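Local coordinates for uncharacterized protein (Bacteroides ovatus, PDB 4ORL), which is of unknown function but belongs to the DUF4783 family and probably adopts the cone-shaped alpha-beta fold of the NTF2-like proteins, at residues 2-14 against 60-74. Sequence-based numbering, arbitrary orientation. Where two conformers were deposited one is given.
Sequences QEIPAGVITAFKR and FNVNHQGKRDESSFV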
# COMPACT_ATOMS: atom_id res chain seq x y z
N GLN A 2 -8.96 0.31 -13.35
CA GLN A 2 -9.38 -0.90 -12.65
C GLN A 2 -8.19 -1.52 -11.88
O GLN A 2 -8.28 -1.73 -10.67
CB GLN A 2 -9.97 -1.92 -13.62
CG GLN A 2 -10.64 -3.11 -12.94
N GLU A 3 -7.09 -1.78 -12.59
CA GLU A 3 -5.97 -2.56 -12.03
C GLU A 3 -5.30 -1.85 -10.86
O GLU A 3 -4.95 -2.50 -9.89
CB GLU A 3 -4.92 -2.87 -13.09
CG GLU A 3 -5.30 -3.98 -14.06
CD GLU A 3 -6.23 -3.53 -15.19
OE1 GLU A 3 -6.51 -2.32 -15.30
OE2 GLU A 3 -6.66 -4.41 -15.97
N ILE A 4 -5.08 -0.55 -11.00
CA ILE A 4 -4.54 0.28 -9.91
C ILE A 4 -5.49 1.44 -9.68
O ILE A 4 -5.40 2.47 -10.35
CB ILE A 4 -3.11 0.81 -10.21
CG1 ILE A 4 -2.15 -0.35 -10.45
CG2 ILE A 4 -2.61 1.67 -9.05
CD1 ILE A 4 -1.91 -1.23 -9.24
N PRO A 5 -6.43 1.26 -8.74
CA PRO A 5 -7.39 2.33 -8.53
C PRO A 5 -6.72 3.62 -8.09
O PRO A 5 -5.81 3.61 -7.27
CB PRO A 5 -8.32 1.77 -7.45
CG PRO A 5 -8.14 0.28 -7.51
CD PRO A 5 -6.73 0.06 -7.94
N ALA A 6 -7.14 4.72 -8.69
CA ALA A 6 -6.65 6.04 -8.27
C ALA A 6 -6.72 6.21 -6.74
O ALA A 6 -5.82 6.79 -6.14
CB ALA A 6 -7.45 7.13 -8.94
N GLY A 7 -7.77 5.67 -6.12
CA GLY A 7 -7.95 5.76 -4.66
C GLY A 7 -6.83 5.13 -3.84
O GLY A 7 -6.59 5.54 -2.71
N VAL A 8 -6.16 4.12 -4.38
CA VAL A 8 -5.02 3.53 -3.68
C VAL A 8 -3.90 4.57 -3.59
O VAL A 8 -3.29 4.77 -2.53
CB VAL A 8 -4.52 2.29 -4.41
CG1 VAL A 8 -3.19 1.83 -3.85
CG2 VAL A 8 -5.55 1.18 -4.30
N ILE A 9 -3.64 5.23 -4.70
CA ILE A 9 -2.61 6.23 -4.75
C ILE A 9 -2.96 7.42 -3.84
O ILE A 9 -2.13 7.88 -3.06
CB ILE A 9 -2.37 6.68 -6.21
CG1 ILE A 9 -1.78 5.52 -7.04
CG2 ILE A 9 -1.47 7.90 -6.22
CD1 ILE A 9 -1.99 5.68 -8.52
N THR A 10 -4.21 7.87 -3.90
CA THR A 10 -4.67 8.96 -3.05
C THR A 10 -4.56 8.59 -1.57
O THR A 10 -4.16 9.42 -0.75
CB THR A 10 -6.11 9.37 -3.42
OG1 THR A 10 -6.12 9.86 -4.77
CG2 THR A 10 -6.66 10.46 -2.49
N ALA A 11 -4.87 7.34 -1.22
CA ALA A 11 -4.75 6.88 0.17
C ALA A 11 -3.32 7.02 0.69
O ALA A 11 -3.09 7.47 1.80
CB ALA A 11 -5.21 5.45 0.31
N PHE A 12 -2.35 6.65 -0.12
CA PHE A 12 -0.97 6.81 0.28
C PHE A 12 -0.54 8.26 0.34
O PHE A 12 0.10 8.66 1.31
CB PHE A 12 -0.03 6.00 -0.61
CG PHE A 12 0.01 4.54 -0.25
CD1 PHE A 12 0.70 4.11 0.87
CD2 PHE A 12 -0.57 3.62 -1.06
CE1 PHE A 12 0.71 2.75 1.20
CE2 PHE A 12 -0.56 2.27 -0.71
CZ PHE A 12 0.06 1.86 0.41
N LYS A 13 -0.99 9.07 -0.62
CA LYS A 13 -0.67 10.51 -0.59
C LYS A 13 -1.17 11.16 0.69
O LYS A 13 -0.53 12.08 1.21
CB LYS A 13 -1.31 11.23 -1.79
CG LYS A 13 -0.67 10.92 -3.13
CD LYS A 13 -1.35 11.62 -4.30
CE LYS A 13 -0.53 11.44 -5.56
NZ LYS A 13 0.69 12.30 -5.57
N ARG A 14 -2.29 10.68 1.21
CA ARG A 14 -2.95 11.27 2.37
C ARG A 14 -2.58 10.61 3.68
O ARG A 14 -2.99 11.06 4.74
CB ARG A 14 -4.46 11.19 2.19
CG ARG A 14 -4.98 12.03 1.03
CD ARG A 14 -6.47 11.93 0.86
NE ARG A 14 -6.94 12.81 -0.21
CZ ARG A 14 -8.22 12.97 -0.56
NH1 ARG A 14 -9.19 12.33 0.07
NH2 ARG A 14 -8.52 13.82 -1.53
N PHE A 60 3.27 11.25 -1.68
CA PHE A 60 3.53 9.97 -2.31
C PHE A 60 3.70 10.19 -3.79
O PHE A 60 2.87 10.83 -4.43
CB PHE A 60 2.37 8.98 -2.07
CG PHE A 60 2.60 7.60 -2.64
CD1 PHE A 60 3.56 6.77 -2.11
CD2 PHE A 60 1.76 7.09 -3.64
CE1 PHE A 60 3.77 5.50 -2.62
CE2 PHE A 60 1.94 5.80 -4.12
CZ PHE A 60 2.95 5.01 -3.62
N ASN A 61 4.81 9.72 -4.32
CA ASN A 61 5.11 9.73 -5.74
C ASN A 61 4.97 8.32 -6.27
O ASN A 61 5.60 7.43 -5.76
CB ASN A 61 6.61 10.13 -6.00
CG ASN A 61 6.88 11.63 -5.92
OD1 ASN A 61 5.98 12.46 -5.95
ND2 ASN A 61 8.17 11.98 -5.87
N VAL A 62 4.22 8.13 -7.36
CA VAL A 62 4.21 6.86 -8.05
C VAL A 62 5.44 6.78 -8.95
O VAL A 62 5.70 7.70 -9.75
CB VAL A 62 2.95 6.69 -8.92
CG1 VAL A 62 3.06 5.42 -9.76
CG2 VAL A 62 1.73 6.64 -8.03
N ASN A 63 6.19 5.69 -8.84
CA ASN A 63 7.38 5.46 -9.66
C ASN A 63 7.11 4.49 -10.80
O ASN A 63 7.56 4.71 -11.93
CB ASN A 63 8.54 4.96 -8.77
CG ASN A 63 8.88 5.93 -7.64
OD1 ASN A 63 9.06 5.52 -6.49
ND2 ASN A 63 8.87 7.19 -7.93
N HIS A 64 6.40 3.40 -10.51
CA HIS A 64 5.99 2.43 -11.54
C HIS A 64 4.63 1.85 -11.23
O HIS A 64 4.25 1.73 -10.08
CB HIS A 64 7.01 1.29 -11.66
CG HIS A 64 8.38 1.75 -12.04
ND1 HIS A 64 8.68 2.18 -13.31
CD2 HIS A 64 9.50 1.90 -11.30
CE1 HIS A 64 9.95 2.57 -13.34
NE2 HIS A 64 10.46 2.42 -12.14
N GLN A 65 3.93 1.45 -12.28
CA GLN A 65 2.62 0.77 -12.20
C GLN A 65 2.60 -0.29 -13.27
O GLN A 65 3.18 -0.09 -14.35
CB GLN A 65 1.47 1.75 -12.52
CG GLN A 65 1.32 2.91 -11.59
CD GLN A 65 0.02 3.66 -11.80
OE1 GLN A 65 -1.06 3.06 -11.76
NE2 GLN A 65 0.10 4.94 -12.02
N GLY A 66 1.91 -1.37 -13.03
CA GLY A 66 1.81 -2.38 -14.05
C GLY A 66 0.80 -3.44 -13.81
O GLY A 66 0.12 -3.44 -12.79
N LYS A 67 0.74 -4.35 -14.77
CA LYS A 67 -0.26 -5.42 -14.81
C LYS A 67 0.36 -6.63 -15.48
O LYS A 67 1.09 -6.49 -16.43
CB LYS A 67 -1.48 -4.97 -15.64
CG LYS A 67 -2.56 -6.03 -15.87
CD LYS A 67 -3.54 -5.59 -16.94
CE LYS A 67 -4.50 -6.70 -17.34
NZ LYS A 67 -5.51 -7.01 -16.30
N ARG A 68 0.01 -7.82 -14.99
CA ARG A 68 0.28 -9.07 -15.70
C ARG A 68 -0.96 -9.92 -15.49
O ARG A 68 -1.21 -10.40 -14.38
CB ARG A 68 1.51 -9.78 -15.12
CG ARG A 68 1.69 -11.24 -15.51
CD ARG A 68 2.37 -11.39 -16.84
NE ARG A 68 2.57 -12.79 -17.20
CZ ARG A 68 3.18 -13.20 -18.31
NH1 ARG A 68 3.66 -12.32 -19.20
NH2 ARG A 68 3.31 -14.51 -18.55
N ASP A 69 -1.78 -10.03 -16.53
CA ASP A 69 -3.03 -10.76 -16.47
C ASP A 69 -3.89 -10.26 -15.31
O ASP A 69 -4.14 -9.06 -15.24
CB ASP A 69 -2.76 -12.27 -16.44
CG ASP A 69 -2.00 -12.73 -17.65
OD1 ASP A 69 -2.21 -12.14 -18.73
OD2 ASP A 69 -1.19 -13.68 -17.55
N GLU A 70 -4.26 -11.11 -14.35
CA GLU A 70 -5.16 -10.69 -13.29
C GLU A 70 -4.42 -10.23 -12.03
O GLU A 70 -4.97 -10.27 -10.92
CB GLU A 70 -6.17 -11.80 -12.97
CG GLU A 70 -7.11 -12.11 -14.14
CD GLU A 70 -8.27 -13.03 -13.78
OE1 GLU A 70 -8.22 -13.68 -12.71
OE2 GLU A 70 -9.24 -13.10 -14.56
N SER A 71 -3.17 -9.79 -12.21
CA SER A 71 -2.38 -9.21 -11.11
C SER A 71 -1.91 -7.83 -11.51
O SER A 71 -1.78 -7.53 -12.69
CB SER A 71 -1.18 -10.08 -10.79
OG SER A 71 -0.20 -9.98 -11.79
N SER A 72 -1.69 -6.98 -10.54
CA SER A 72 -1.19 -5.63 -10.80
C SER A 72 -0.31 -5.16 -9.66
O SER A 72 -0.28 -5.76 -8.59
CB SER A 72 -2.36 -4.66 -11.01
OG SER A 72 -3.16 -4.57 -9.85
N PHE A 73 0.38 -4.06 -9.89
CA PHE A 73 1.23 -3.49 -8.86
C PHE A 73 1.38 -2.00 -9.03
O PHE A 73 1.26 -1.46 -10.14
CB PHE A 73 2.60 -4.14 -8.89
CG PHE A 73 3.41 -3.80 -10.12
CD1 PHE A 73 3.32 -4.57 -11.27
CD2 PHE A 73 4.28 -2.71 -10.11
CE1 PHE A 73 4.09 -4.26 -12.40
CE2 PHE A 73 5.04 -2.39 -11.24
CZ PHE A 73 4.93 -3.16 -12.38
N VAL A 74 1.71 -1.35 -7.91
CA VAL A 74 2.13 0.04 -7.93
C VAL A 74 3.28 0.20 -6.95
O VAL A 74 3.24 -0.32 -5.82
CB VAL A 74 0.96 1.00 -7.63
CG1 VAL A 74 0.29 0.67 -6.32
CG2 VAL A 74 1.44 2.44 -7.64
O HOH W 1 -3.71 4.25 -11.63
O HOH W 2 1.68 13.35 -3.15
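E3 meets K67 at one end of this contact, and K13 reaches F60 at the other. E3 OE2 accepts a hydrogen bond from K67 NZ at 2.9 Å, part of a salt bridge, on its anti side. The chain of E3, bent at chi2, brings the carboxylate across the end of the lysine, with CG packed on K67 CD. Replacing E3 with an alanine would probably leave the K67 ammonium without its carboxylate mate and uncover the lysine methylenes. Next to this bridge, the serine S72, small enough for a buried strand position, donates from OG to E3 O at 2.7 Å, from above the carbonyl plane.

Between the ends apolar side chains do most of the packing. I4 slides CD1 to 3.3 Å from F73 O and sets CG2 against V74 CB, its branched chain covering the strand backbone. I9 crosses V62 at about a right angle, CG1 lying 3.8 Å from V62 CG2. F60, with CG anti to the backbone N (chi1 -177°), offers one ring face to F12 CB, a CH-pi contact 3.8 Å from the ring centroid; the two rings themselves meet obliquely. Helix 6-14 packs on the edge hairpin of the sheet, running at 139° to strand 60-68, an arrangement consistent with the NTF2-like fold, whose helices cover a curved sheet. The long, flexible K13 suits the exposed margin: its NZ donates to F60 O almost straight down the carbonyl bond, at 171°.

Farther out, one water bridges K13 NZ and F60 N, while another donates to both I4 O and Q65 OE1. K67 NZ also donates to D69 O in the type II' turn, a second bond that helps to hold the ammonium near E3. From the neighbouring strand 83-94, L91 touches both I4 and S72, and V87 and C89 touch F12.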